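Local coordinates for protein Poly(Beta-D-mannuronate) lyase (Pseudopedobacter saltans, PDB 7O79) that probably cleaves poly(beta-D-mannuronate), the mannuronate-rich part of alginate, as a polysaccharide lyase of family 6, at residues 356-361 / 389-394; 261-266 / 315-320; 332-337 / 372-377; 217-222 / 239-244; 271-276 / 324-329. One frame throughout, in Å; residues are numbered along the deposited sequence.

All five contacts join neighbouring coils of one parallel beta-helix. Contacts 1, 2, 4 and 5 belong to one continuous run of paired strands, while contact 3 lies on another face of the helix, across the interior from contact 1: Ile-357 CD1 meets Ile-335 CD1 at 3.7 Å. Contacts 4 and 2 adjoin, with centres about 12 Å apart and His-266 O lying 2.9 Å from Ile-242 N. Contacts 2 and 5 share strand 319-328 and pair it with strand 266-273 near its beginning and its end. Strand 356-364 covers the other edge of 319-328, so contact 1 touches both. Contacts 3 and 4, centres about 23 Å apart, do not touch.

Contact 1: 356-361 / 389-394; sequences TITHNI and SNILGS
Thr-356 pairs with Ile-391 at the start of two parallel strands in successive coils of the right-handed beta-helix, and its OG1 comes within 4.2 Å of Ile-391 CD1. The next residue gives the firm backbone bond, Ile-357 N to Ile-391 O at 2.8 Å, and turns its side chain to the helix interior. There CB and CG2 lie alongside Leu-392 CD2, while CD1 reaches Asn-390 CB. Beyond this point the strands bond more loosely: Gly-393 N is buried without a partner, and Ile-357 O is taken by Asn-395 ND2. Thr-358 sets CG2 beside the carbonyl oxygens of Ile-391 and Gly-393, and its OG1, held between backbone N and carbonyl carbon (chi1 64°), lies in the plane of the His-359 ring, 2.9 Å from ND1. That hydrogen bond limits how the imidazole can turn. His-359 N makes a weak bond to Gly-393 O at 3.4 Å, and Ser-394 CB sits over the middle of the ring face, 3.7 Å from its centroid and only 7° off the normal. Asn-360 continues a chain of asparagines from coil to coil: its N binds Asn-395 OD1, its OD1 takes Asn-323 N, and its ND2 donates to Tyr-320 O.

Contact 2: 261-266 / 315-320; sequences AGQGHH and VKDGLY
Gln-263 and Lys-316 run side by side with matching conformations. In both, CG stands between the backbone N and the carbonyl carbon (chi1 68° and 59°) and the chain is extended beyond it, which brings Gln-263 OE1 to 3.4 Å from Lys-316 CE. The polar ends join through water, one molecule linking OE1 to Lys-316 NZ and another lying between Gln-263 NE2, weakly bound, and OD2 of Asp-317, whose OD1 is held by Asn-354 ND2. Deeper in, the His-265 ring is fixed from both nitrogens: NE2 donates to Ala-261 O at 2.7 Å, meeting it from above the carbonyl plane, and ND1 takes the hydrogen of Asn-240 N. Tyr-320 OH comes up in the plane of this ring, 3.6 Å from CD2, and donates to a water that also bridges Gly-262 O and Lys-316 O. Val-315 lays CG2 against Gly-262 N at 3.6 Å. Outside, the Leu-319 and His-266 side chains cross, CB near CD2. Gly-264 N bonds to Lys-316 O. Leu-319 N donates to His-265 O at 2.7 Å, nearly straight. The turns stack, then run into the parallel pair His-266 and Leu-319, as in the pectate lyase-like right-handed beta-helix.

Contact 3: 332-337 / 372-377; sequences GINIGG and QATSPS
Asn-334 pairs with Gln-372, and Ile-335 with Ala-373, in a short parallel bridge of regular hydrogen bonds. Gln-372 N donates to Ile-333 O at 2.8 Å, Ile-335 N returns the bond to Gln-372 O, and Thr-374 N reaches Ile-335 O at 2.9 Å. The first chain then turns a corner at Ile-335 and Gly-336. A beta carbon on Gly-336 would run into Thr-374 CB as well as the preceding carbonyl oxygen. Ile-335 and Ala-373 point to the same face of the sheet, their CB atoms 4.2 Å apart, and Ile-335 goes on to pack against Ile-357 of another strand. These strands belong to a parallel face of the right-handed beta-helix, and 371-373 is the last strand at one end of that stack within the chain. On the other side Asn-334 and Gln-372 extend side by side, each with CG trans to its own N (chi1 -179° for Asn-334), their amide planes 61° apart. A water joins them, donating to Asn-334 OD1 and accepting from Gln-372 NE2 at 2.7 Å, and the same molecule donates to Thr-374 OG1. That hydroxyl in turn gives its hydrogen to Gly-336 O at 2.7 Å, approaching from 40° above the carbonyl plane, so OG1 both donates and accepts. Replacing Thr-374 by a valine would probably leave Gly-336 O without this donor and the water with one partner fewer, and set the corner less firmly against the outer strand. A second water lies between Ile-335 O and Thr-374 O, donating to both.

Contact 4: 217-222 / 239-244; sequences RNKVIG and FNTIEE
Arg-217 lays its guanidinium on Phe-239 just before two parallel strands, and the side chain gets there by bending. Its CB points away from the other chain; the turn at chi2 (-96°) swings the rest back, so that CD comes to 4.1 Å from Phe-239 CB. NE continues past the same carbon, and CZ sits over it at 3.6 Å, with NH1 still beside CB. NH2 reaches furthest over the ring face, 3.4 Å from CD2, offset toward the rim. The two planes are 13° apart, an off-centre cation-pi stack. Phe-192 and Gln-263 touch the arginine and the phenylalanine respectively, extending the row of side chains.

Next along, Asn-240 OD1 accepts Asn-218 N at 2.9 Å in its carbonyl plane and, more weakly, Asn-218 ND2, while Asn-240 ND2 donates to Ser-215 O; these bonds fix the buried amide's rotation. Asn-218 OD1 repeats the pattern on Phe-193 N. The strands 219-221 and 241-243 then run 3° from parallel, with backbone bonds such as Val-220 N to Thr-241 O at 2.8 Å. Val-220 and Ile-242 face the interior. On the outer face Ile-221 CD1 touches Thr-241 CG2 and Glu-243 CB, and a water links Lys-219 NZ, Phe-239 O and Thr-241 OG1. Asparagine stacked on asparagine and aliphatic on aliphatic inside, with amides binding from coil to coil, are features of the right-handed parallel beta-helix of the pectate lyase-like clan.

Contact 5: 271-276 / 324-329; sequences YVRDVD and TFLNVG
Val-272 and Phe-325 meet on the tightly packed interior side, where the phenylalanine's CD1 lies 3.8 Å from the valine's CB. Further on, Val-275 CG2 and Val-328 CG1 touch at 3.5 Å. Between them the parallel strands of adjacent beta-helix coils are bonded regularly, for instance Leu-326 N to Val-272 O at 2.8 Å, and past the corner Gly-329 N binds Val-275 O.

The outer side is more polar and partly exposed. The Tyr-271 side chain crosses that of Thr-324, its ring near CG2, its OH resting near Leu-326 CD1 and taking a weak bond from Arg-273 NH1. The guanidinium passes over Leu-326 CB and grips Asp-274 side-on: NE donates to OD2 at 2.7 Å, from above the carboxylate plane, and NH2 to OD1 at 2.9 Å on the syn side. CG of Asn-327 is trans to its N (chi1 -169°), which carries ND2 to the anti side of OD1; the modelled 2.5 Å is short, so its exact length is doubtful. Asn-327 OD1 is bound by Asn-400 ND2. With an alanine in place of Asp-274, the arginine would probably lose its close counter-charge, keeping at most a long, weak pairing with Glu-403, and Asn-327 ND2 would lose its acceptor.

The two-nitrogen grip of the arginine would be expected to favour the ionised form of Asp-274, and the next coil's amide adds a bond of uncertain length to that charge.

Contact 1: 356-361 / 389-394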
# COMPACT_ATOMS: atom_id res chain seq x y z
N THR A 356 18.20 11.26 -9.16
CA THR A 356 18.13 12.69 -8.91
C THR A 356 17.51 12.94 -7.53
O THR A 356 16.32 12.69 -7.32
CB THR A 356 17.34 13.36 -10.03
OG1 THR A 356 18.05 13.15 -11.26
CG2 THR A 356 17.19 14.87 -9.77
N ILE A 357 18.34 13.41 -6.59
CA ILE A 357 17.96 13.63 -5.20
C ILE A 357 18.20 15.10 -4.89
O ILE A 357 19.27 15.47 -4.38
CB ILE A 357 18.79 12.73 -4.26
CG1 ILE A 357 18.84 11.29 -4.82
CG2 ILE A 357 18.25 12.81 -2.81
CD1 ILE A 357 19.86 10.37 -4.15
N THR A 358 17.24 15.97 -5.24
CA THR A 358 17.45 17.42 -5.18
C THR A 358 16.21 18.12 -4.65
O THR A 358 15.11 17.57 -4.64
CB THR A 358 17.75 18.03 -6.55
OG1 THR A 358 16.62 17.85 -7.41
CG2 THR A 358 18.97 17.40 -7.19
N HIS A 359 16.40 19.37 -4.22
CA HIS A 359 15.30 20.25 -3.82
C HIS A 359 14.48 19.66 -2.67
O HIS A 359 13.27 19.86 -2.59
CB HIS A 359 14.43 20.61 -5.02
CG HIS A 359 15.18 21.33 -6.09
ND1 HIS A 359 15.93 20.68 -7.05
CD2 HIS A 359 15.32 22.65 -6.34
CE1 HIS A 359 16.48 21.57 -7.85
NE2 HIS A 359 16.13 22.77 -7.45
N ASN A 360 15.15 19.00 -1.74
CA ASN A 360 14.51 18.44 -0.56
C ASN A 360 14.83 19.30 0.65
O ASN A 360 15.90 19.90 0.74
CB ASN A 360 15.00 17.01 -0.33
CG ASN A 360 14.62 16.09 -1.48
OD1 ASN A 360 13.43 15.79 -1.68
ND2 ASN A 360 15.61 15.67 -2.27
N ILE A 361 13.88 19.35 1.59
CA ILE A 361 14.06 20.03 2.88
C ILE A 361 14.16 18.95 3.95
O ILE A 361 13.36 18.00 3.94
CB ILE A 361 12.89 20.99 3.17
CG1 ILE A 361 13.00 22.24 2.31
CG2 ILE A 361 12.83 21.33 4.68
CD1 ILE A 361 11.87 23.21 2.52
N SER A 389 27.21 8.24 -10.47
CA SER A 389 26.96 9.20 -9.41
C SER A 389 25.47 9.52 -9.36
O SER A 389 24.77 9.51 -10.37
CB SER A 389 27.78 10.47 -9.65
OG SER A 389 27.50 11.44 -8.66
N ASN A 390 24.98 9.77 -8.15
CA ASN A 390 23.67 10.39 -7.99
C ASN A 390 23.81 11.90 -8.23
O ASN A 390 24.90 12.46 -8.10
CB ASN A 390 23.12 10.12 -6.59
CG ASN A 390 22.89 8.65 -6.35
OD1 ASN A 390 22.11 8.02 -7.07
ND2 ASN A 390 23.56 8.08 -5.34
N ILE A 391 22.70 12.54 -8.59
CA ILE A 391 22.67 13.99 -8.72
C ILE A 391 22.13 14.55 -7.40
O ILE A 391 20.95 14.36 -7.08
CB ILE A 391 21.85 14.45 -9.93
CG1 ILE A 391 22.43 13.85 -11.21
CG2 ILE A 391 21.86 15.96 -10.03
CD1 ILE A 391 21.85 14.46 -12.49
N LEU A 392 23.00 15.20 -6.63
CA LEU A 392 22.70 15.68 -5.29
C LEU A 392 22.97 17.17 -5.19
O LEU A 392 24.12 17.60 -5.31
CB LEU A 392 23.56 14.98 -4.24
CG LEU A 392 23.13 13.67 -3.62
CD1 LEU A 392 24.36 13.02 -3.03
CD2 LEU A 392 22.14 14.00 -2.52
N GLY A 393 21.94 17.95 -4.92
CA GLY A 393 22.15 19.35 -4.63
C GLY A 393 20.84 20.01 -4.32
O GLY A 393 19.78 19.38 -4.36
N SER A 394 20.92 21.30 -3.99
CA SER A 394 19.74 22.10 -3.69
C SER A 394 18.90 21.48 -2.58
O SER A 394 17.69 21.68 -2.50
CB SER A 394 18.90 22.33 -4.94
OG SER A 394 19.61 23.07 -5.91

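Contact 2: 261-266 / 315-320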
# COMPACT_ATOMS: atom_id res chain seq x y z
N ALA A 261 13.05 0.05 -3.13
CA ALA A 261 13.98 -0.67 -3.99
C ALA A 261 13.51 -0.52 -5.44
O ALA A 261 12.32 -0.35 -5.70
CB ALA A 261 14.06 -2.15 -3.63
N GLY A 262 14.45 -0.56 -6.39
CA GLY A 262 14.09 -0.63 -7.79
C GLY A 262 14.31 0.68 -8.53
O GLY A 262 14.74 1.69 -7.97
N GLN A 263 14.00 0.64 -9.83
CA GLN A 263 14.43 1.70 -10.72
C GLN A 263 13.26 2.51 -11.24
O GLN A 263 12.12 2.03 -11.33
CB GLN A 263 15.25 1.13 -11.89
CG GLN A 263 14.45 0.28 -12.87
CD GLN A 263 15.32 -0.28 -14.00
OE1 GLN A 263 16.11 -1.21 -13.79
NE2 GLN A 263 15.18 0.29 -15.19
N GLY A 264 13.54 3.77 -11.57
CA GLY A 264 12.61 4.61 -12.28
C GLY A 264 11.51 5.22 -11.44
O GLY A 264 10.54 5.73 -12.02
N HIS A 265 11.61 5.17 -10.12
CA HIS A 265 10.57 5.69 -9.25
C HIS A 265 10.51 7.21 -9.30
O HIS A 265 11.50 7.88 -9.61
CB HIS A 265 10.79 5.24 -7.80
CG HIS A 265 10.84 3.76 -7.64
ND1 HIS A 265 9.89 2.93 -8.19
CD2 HIS A 265 11.76 2.95 -7.06
CE1 HIS A 265 10.19 1.67 -7.90
NE2 HIS A 265 11.32 1.66 -7.22
N HIS A 266 9.32 7.75 -9.02
CA HIS A 266 9.06 9.18 -8.89
C HIS A 266 8.55 9.40 -7.48
O HIS A 266 7.46 8.95 -7.13
CB HIS A 266 8.02 9.67 -9.91
CG HIS A 266 8.54 9.74 -11.31
ND1 HIS A 266 7.75 10.16 -12.37
CD2 HIS A 266 9.75 9.44 -11.84
CE1 HIS A 266 8.46 10.11 -13.48
NE2 HIS A 266 9.68 9.68 -13.19
N VAL A 315 18.51 0.49 -6.86
CA VAL A 315 17.80 1.77 -6.93
C VAL A 315 18.56 2.68 -7.89
O VAL A 315 19.60 3.26 -7.55
CB VAL A 315 17.62 2.43 -5.56
CG1 VAL A 315 16.84 3.74 -5.71
CG2 VAL A 315 16.86 1.51 -4.60
N LYS A 316 18.04 2.83 -9.10
CA LYS A 316 18.67 3.70 -10.06
C LYS A 316 17.62 4.46 -10.85
O LYS A 316 16.44 4.10 -10.89
CB LYS A 316 19.59 2.92 -11.01
CG LYS A 316 18.88 1.84 -11.79
CD LYS A 316 19.90 0.89 -12.44
CE LYS A 316 19.27 0.11 -13.58
NZ LYS A 316 20.26 -0.76 -14.28
N ASP A 317 18.06 5.57 -11.44
CA ASP A 317 17.31 6.27 -12.47
C ASP A 317 16.03 6.89 -11.91
O ASP A 317 15.08 7.13 -12.66
CB ASP A 317 16.93 5.30 -13.60
CG ASP A 317 18.14 4.72 -14.31
OD1 ASP A 317 19.22 5.35 -14.32
OD2 ASP A 317 17.98 3.65 -14.94
N GLY A 318 15.96 7.09 -10.59
CA GLY A 318 14.74 7.58 -9.97
C GLY A 318 14.75 9.10 -9.77
O GLY A 318 15.78 9.75 -9.88
N LEU A 319 13.56 9.64 -9.49
CA LEU A 319 13.38 11.06 -9.21
C LEU A 319 12.93 11.21 -7.77
O LEU A 319 11.83 10.79 -7.41
CB LEU A 319 12.36 11.68 -10.17
CG LEU A 319 12.32 13.20 -10.25
CD1 LEU A 319 13.53 13.76 -11.01
CD2 LEU A 319 11.01 13.66 -10.90
N TYR A 320 13.77 11.83 -6.93
CA TYR A 320 13.50 12.00 -5.50
C TYR A 320 13.61 13.49 -5.18
O TYR A 320 14.63 13.91 -4.65
CB TYR A 320 14.49 11.14 -4.67
CG TYR A 320 14.38 9.66 -5.00
CD1 TYR A 320 13.39 8.87 -4.42
CD2 TYR A 320 15.23 9.06 -5.93
CE1 TYR A 320 13.27 7.51 -4.74
CE2 TYR A 320 15.12 7.70 -6.26
CZ TYR A 320 14.12 6.94 -5.66
OH TYR A 320 14.00 5.60 -5.97
O HOH W 1 14.53 4.46 -8.50
O HOH W 2 15.01 3.10 -15.38
O HOH W 3 18.11 -2.33 -15.42

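Contact 3: 332-337 / 372-377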
# COMPACT_ATOMS: atom_id res chain seq x y z
N GLY A 332 17.74 11.73 7.36
CA GLY A 332 16.75 12.37 6.50
C GLY A 332 16.57 11.58 5.22
O GLY A 332 15.47 11.10 4.90
N ILE A 333 17.66 11.45 4.48
CA ILE A 333 17.69 10.61 3.29
C ILE A 333 18.84 9.64 3.47
O ILE A 333 19.99 10.06 3.69
CB ILE A 333 17.85 11.44 2.00
CG1 ILE A 333 16.72 12.47 1.92
CG2 ILE A 333 17.88 10.51 0.77
CD1 ILE A 333 16.70 13.35 0.66
N ASN A 334 18.53 8.35 3.43
CA ASN A 334 19.52 7.29 3.58
C ASN A 334 19.76 6.71 2.19
O ASN A 334 18.92 5.97 1.66
CB ASN A 334 19.01 6.26 4.59
CG ASN A 334 19.98 5.11 4.83
OD1 ASN A 334 21.12 5.13 4.38
ND2 ASN A 334 19.54 4.12 5.56
N ILE A 335 20.87 7.11 1.57
CA ILE A 335 21.25 6.63 0.24
C ILE A 335 22.10 5.38 0.45
O ILE A 335 23.30 5.47 0.71
CB ILE A 335 21.98 7.70 -0.57
CG1 ILE A 335 21.23 9.04 -0.52
CG2 ILE A 335 22.17 7.27 -2.03
CD1 ILE A 335 21.99 10.19 -1.15
N GLY A 336 21.46 4.21 0.38
CA GLY A 336 22.18 2.97 0.56
C GLY A 336 21.86 2.24 1.85
O GLY A 336 22.76 1.76 2.53
N GLY A 337 20.57 2.14 2.20
CA GLY A 337 20.20 1.37 3.36
C GLY A 337 20.52 -0.10 3.19
O GLY A 337 20.61 -0.61 2.07
N GLN A 372 22.63 10.74 4.36
CA GLN A 372 23.55 9.70 4.79
C GLN A 372 23.74 8.78 3.59
O GLN A 372 22.79 8.11 3.17
CB GLN A 372 22.96 8.94 5.98
CG GLN A 372 23.68 7.69 6.37
CD GLN A 372 23.01 7.04 7.55
OE1 GLN A 372 22.76 7.69 8.58
NE2 GLN A 372 22.68 5.76 7.41
N ALA A 373 24.95 8.76 3.03
CA ALA A 373 25.24 7.92 1.87
C ALA A 373 26.23 6.83 2.26
O ALA A 373 27.36 7.13 2.68
CB ALA A 373 25.79 8.76 0.71
N THR A 374 25.83 5.58 2.11
CA THR A 374 26.73 4.48 2.43
C THR A 374 27.93 4.51 1.49
O THR A 374 27.79 4.67 0.27
CB THR A 374 26.00 3.15 2.36
OG1 THR A 374 24.98 3.12 3.35
CG2 THR A 374 26.95 2.00 2.63
N SER A 375 29.14 4.39 2.07
CA SER A 375 30.27 4.36 1.17
C SER A 375 30.70 2.91 0.92
O SER A 375 30.49 2.04 1.77
CB SER A 375 31.43 5.17 1.75
OG SER A 375 32.09 4.45 2.77
N PRO A 376 31.26 2.62 -0.25
CA PRO A 376 31.60 1.23 -0.58
C PRO A 376 32.52 0.61 0.46
O PRO A 376 33.38 1.28 1.05
CB PRO A 376 32.29 1.35 -1.94
CG PRO A 376 31.75 2.61 -2.52
CD PRO A 376 31.56 3.54 -1.37
N SER A 377 32.29 -0.67 0.72
CA SER A 377 33.25 -1.48 1.45
C SER A 377 34.61 -1.45 0.77
O SER A 377 34.73 -1.21 -0.44
CB SER A 377 32.73 -2.91 1.54
OG SER A 377 33.78 -3.80 1.87
O HOH W 4 23.58 4.19 5.35
O HOH W 5 25.37 5.28 -1.13

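Contact 4: 217-222 / 239-244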
# COMPACT_ATOMS: atom_id res chain seq x y z
N ARG A 217 4.32 0.30 -11.68
CA ARG A 217 3.40 1.33 -12.20
C ARG A 217 2.23 1.61 -11.28
O ARG A 217 1.13 1.92 -11.73
CB ARG A 217 2.91 1.00 -13.61
CG ARG A 217 3.99 0.50 -14.50
CD ARG A 217 4.51 1.65 -15.32
NE ARG A 217 5.68 1.27 -16.11
CZ ARG A 217 6.50 2.13 -16.70
NH1 ARG A 217 6.30 3.44 -16.58
NH2 ARG A 217 7.54 1.68 -17.40
N ASN A 218 2.48 1.56 -9.99
CA ASN A 218 1.48 1.87 -9.01
C ASN A 218 1.54 3.34 -8.61
O ASN A 218 2.55 3.95 -8.76
CB ASN A 218 1.65 0.97 -7.81
CG ASN A 218 1.49 -0.49 -8.16
OD1 ASN A 218 0.47 -0.91 -8.57
ND2 ASN A 218 2.53 -1.22 -8.05
N LYS A 219 0.43 3.87 -8.16
CA LYS A 219 0.33 5.24 -7.71
C LYS A 219 -0.11 5.38 -6.25
O LYS A 219 -1.21 5.06 -5.92
CB LYS A 219 -0.65 6.01 -8.57
CG LYS A 219 -0.52 5.77 -10.04
CD LYS A 219 0.77 6.36 -10.50
CE LYS A 219 0.72 6.94 -11.88
NZ LYS A 219 1.53 6.09 -12.76
N VAL A 220 0.76 5.94 -5.43
CA VAL A 220 0.51 6.19 -4.02
C VAL A 220 0.50 7.71 -3.93
O VAL A 220 1.52 8.32 -3.86
CB VAL A 220 1.56 5.53 -3.13
CG1 VAL A 220 1.21 5.73 -1.70
CG2 VAL A 220 1.61 4.05 -3.41
N ILE A 221 -0.70 8.29 -3.95
CA ILE A 221 -0.91 9.72 -4.17
C ILE A 221 -1.80 10.29 -3.07
O ILE A 221 -2.88 9.77 -2.81
CB ILE A 221 -1.58 10.01 -5.52
CG1 ILE A 221 -0.94 9.26 -6.68
CG2 ILE A 221 -1.57 11.51 -5.81
CD1 ILE A 221 0.52 9.51 -6.78
N GLY A 222 -1.35 11.38 -2.44
CA GLY A 222 -2.24 12.20 -1.64
C GLY A 222 -2.85 11.53 -0.43
O GLY A 222 -3.95 11.90 -0.01
N PHE A 239 9.29 1.58 -11.44
CA PHE A 239 8.43 2.66 -11.95
C PHE A 239 7.18 2.87 -11.09
O PHE A 239 6.05 2.93 -11.58
CB PHE A 239 8.06 2.42 -13.42
CG PHE A 239 9.20 1.89 -14.24
CD1 PHE A 239 10.22 2.73 -14.67
CD2 PHE A 239 9.24 0.56 -14.62
CE1 PHE A 239 11.27 2.24 -15.42
CE2 PHE A 239 10.29 0.07 -15.37
CZ PHE A 239 11.30 0.91 -15.78
N ASN A 240 7.38 3.00 -9.78
CA ASN A 240 6.27 3.33 -8.91
C ASN A 240 6.28 4.82 -8.60
O ASN A 240 7.31 5.48 -8.68
CB ASN A 240 6.32 2.50 -7.62
CG ASN A 240 5.89 1.07 -7.87
OD1 ASN A 240 4.84 0.82 -8.49
ND2 ASN A 240 6.71 0.12 -7.45
N THR A 241 5.10 5.34 -8.27
CA THR A 241 4.92 6.77 -8.01
C THR A 241 4.41 6.96 -6.59
O THR A 241 3.37 6.40 -6.22
CB THR A 241 3.97 7.41 -9.03
OG1 THR A 241 4.55 7.34 -10.33
CG2 THR A 241 3.71 8.87 -8.67
N ILE A 242 5.14 7.75 -5.81
CA ILE A 242 4.78 8.06 -4.43
C ILE A 242 4.85 9.57 -4.33
O ILE A 242 5.94 10.15 -4.27
CB ILE A 242 5.70 7.37 -3.42
CG1 ILE A 242 5.65 5.85 -3.64
CG2 ILE A 242 5.26 7.66 -1.99
CD1 ILE A 242 6.59 5.07 -2.76
N GLU A 243 3.69 10.23 -4.33
CA GLU A 243 3.62 11.68 -4.50
C GLU A 243 2.55 12.29 -3.61
O GLU A 243 1.48 11.71 -3.43
CB GLU A 243 3.32 12.08 -5.95
CG GLU A 243 4.42 11.73 -6.90
CD GLU A 243 4.12 12.15 -8.34
OE1 GLU A 243 5.07 12.16 -9.15
OE2 GLU A 243 2.93 12.41 -8.65
N GLU A 244 2.86 13.47 -3.08
CA GLU A 244 1.89 14.34 -2.41
C GLU A 244 1.25 13.69 -1.19
O GLU A 244 0.11 14.01 -0.83
CB GLU A 244 0.81 14.82 -3.39
CG GLU A 244 1.36 15.79 -4.43
CD GLU A 244 0.55 15.81 -5.71
OE1 GLU A 244 1.14 15.59 -6.79
OE2 GLU A 244 -0.68 16.03 -5.64
O HOH W 6 4.23 5.00 -11.65

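Contact 5: 271-276 / 324-329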
# COMPACT_ATOMS: atom_id res chain seq x y z
N TYR A 271 5.40 15.14 2.24
CA TYR A 271 5.68 15.84 3.49
C TYR A 271 5.73 14.83 4.63
O TYR A 271 4.71 14.25 5.00
CB TYR A 271 4.61 16.89 3.74
CG TYR A 271 4.91 17.80 4.91
CD1 TYR A 271 5.64 18.96 4.73
CD2 TYR A 271 4.40 17.52 6.17
CE1 TYR A 271 5.89 19.81 5.77
CE2 TYR A 271 4.66 18.38 7.24
CZ TYR A 271 5.41 19.52 7.02
OH TYR A 271 5.68 20.39 8.04
N VAL A 272 6.92 14.63 5.20
CA VAL A 272 7.15 13.67 6.28
C VAL A 272 7.69 14.42 7.48
O VAL A 272 8.66 15.19 7.35
CB VAL A 272 8.13 12.56 5.85
CG1 VAL A 272 8.35 11.56 6.98
CG2 VAL A 272 7.61 11.85 4.59
N ARG A 273 7.08 14.21 8.65
CA ARG A 273 7.61 14.86 9.83
C ARG A 273 7.30 14.06 11.09
O ARG A 273 6.31 13.34 11.17
CB ARG A 273 7.09 16.30 9.94
CG ARG A 273 5.58 16.44 10.11
CD ARG A 273 5.25 17.81 10.72
NE ARG A 273 6.08 18.05 11.89
CZ ARG A 273 6.94 19.06 12.05
NH1 ARG A 273 7.10 19.96 11.08
NH2 ARG A 273 7.64 19.16 13.18
N ASP A 274 8.21 14.18 12.06
CA ASP A 274 8.05 13.59 13.40
C ASP A 274 7.91 12.08 13.30
O ASP A 274 7.08 11.46 13.97
CB ASP A 274 6.85 14.19 14.16
CG ASP A 274 6.74 15.71 14.01
OD1 ASP A 274 7.76 16.40 14.17
OD2 ASP A 274 5.62 16.21 13.79
N VAL A 275 8.70 11.47 12.45
CA VAL A 275 8.79 10.02 12.43
C VAL A 275 10.00 9.62 13.24
O VAL A 275 10.95 10.39 13.43
CB VAL A 275 8.84 9.43 11.00
CG1 VAL A 275 7.51 9.66 10.27
CG2 VAL A 275 9.97 10.04 10.23
N ASP A 276 9.93 8.40 13.76
CA ASP A 276 10.98 7.86 14.60
C ASP A 276 12.19 7.41 13.79
O ASP A 276 13.32 7.54 14.27
CB ASP A 276 10.40 6.69 15.40
CG ASP A 276 11.32 6.20 16.50
OD1 ASP A 276 12.13 7.02 16.99
OD2 ASP A 276 11.21 5.01 16.86
N THR A 324 9.81 16.99 1.73
CA THR A 324 10.16 17.59 3.01
C THR A 324 10.20 16.51 4.07
O THR A 324 9.24 15.75 4.22
CB THR A 324 9.16 18.70 3.36
OG1 THR A 324 9.22 19.70 2.35
CG2 THR A 324 9.46 19.30 4.72
N PHE A 325 11.33 16.42 4.78
CA PHE A 325 11.54 15.46 5.86
C PHE A 325 11.97 16.21 7.12
O PHE A 325 13.16 16.51 7.29
CB PHE A 325 12.60 14.42 5.48
CG PHE A 325 12.39 13.79 4.13
CD1 PHE A 325 11.41 12.81 3.94
CD2 PHE A 325 13.16 14.17 3.04
CE1 PHE A 325 11.20 12.22 2.68
CE2 PHE A 325 12.95 13.59 1.78
CZ PHE A 325 11.97 12.63 1.60
N LEU A 326 11.06 16.46 8.05
CA LEU A 326 11.38 17.31 9.19
C LEU A 326 11.29 16.56 10.50
O LEU A 326 10.38 15.76 10.71
CB LEU A 326 10.49 18.55 9.24
CG LEU A 326 10.70 19.54 8.08
CD1 LEU A 326 9.51 20.51 7.98
CD2 LEU A 326 12.01 20.27 8.22
N ASN A 327 12.25 16.83 11.40
CA ASN A 327 12.19 16.31 12.77
C ASN A 327 12.15 14.79 12.78
O ASN A 327 11.44 14.17 13.57
CB ASN A 327 10.99 16.91 13.52
CG ASN A 327 11.01 16.63 15.03
OD1 ASN A 327 12.07 16.57 15.67
ND2 ASN A 327 9.83 16.48 15.60
N VAL A 328 12.94 14.15 11.89
CA VAL A 328 12.96 12.69 11.81
C VAL A 328 13.97 12.15 12.82
O VAL A 328 15.02 12.76 13.06
CB VAL A 328 13.27 12.20 10.38
CG1 VAL A 328 12.19 12.68 9.43
CG2 VAL A 328 14.63 12.63 9.89
N GLY A 329 13.65 11.00 13.41
CA GLY A 329 14.54 10.41 14.39
C GLY A 329 15.71 9.65 13.82
O GLY A 329 16.65 9.34 14.57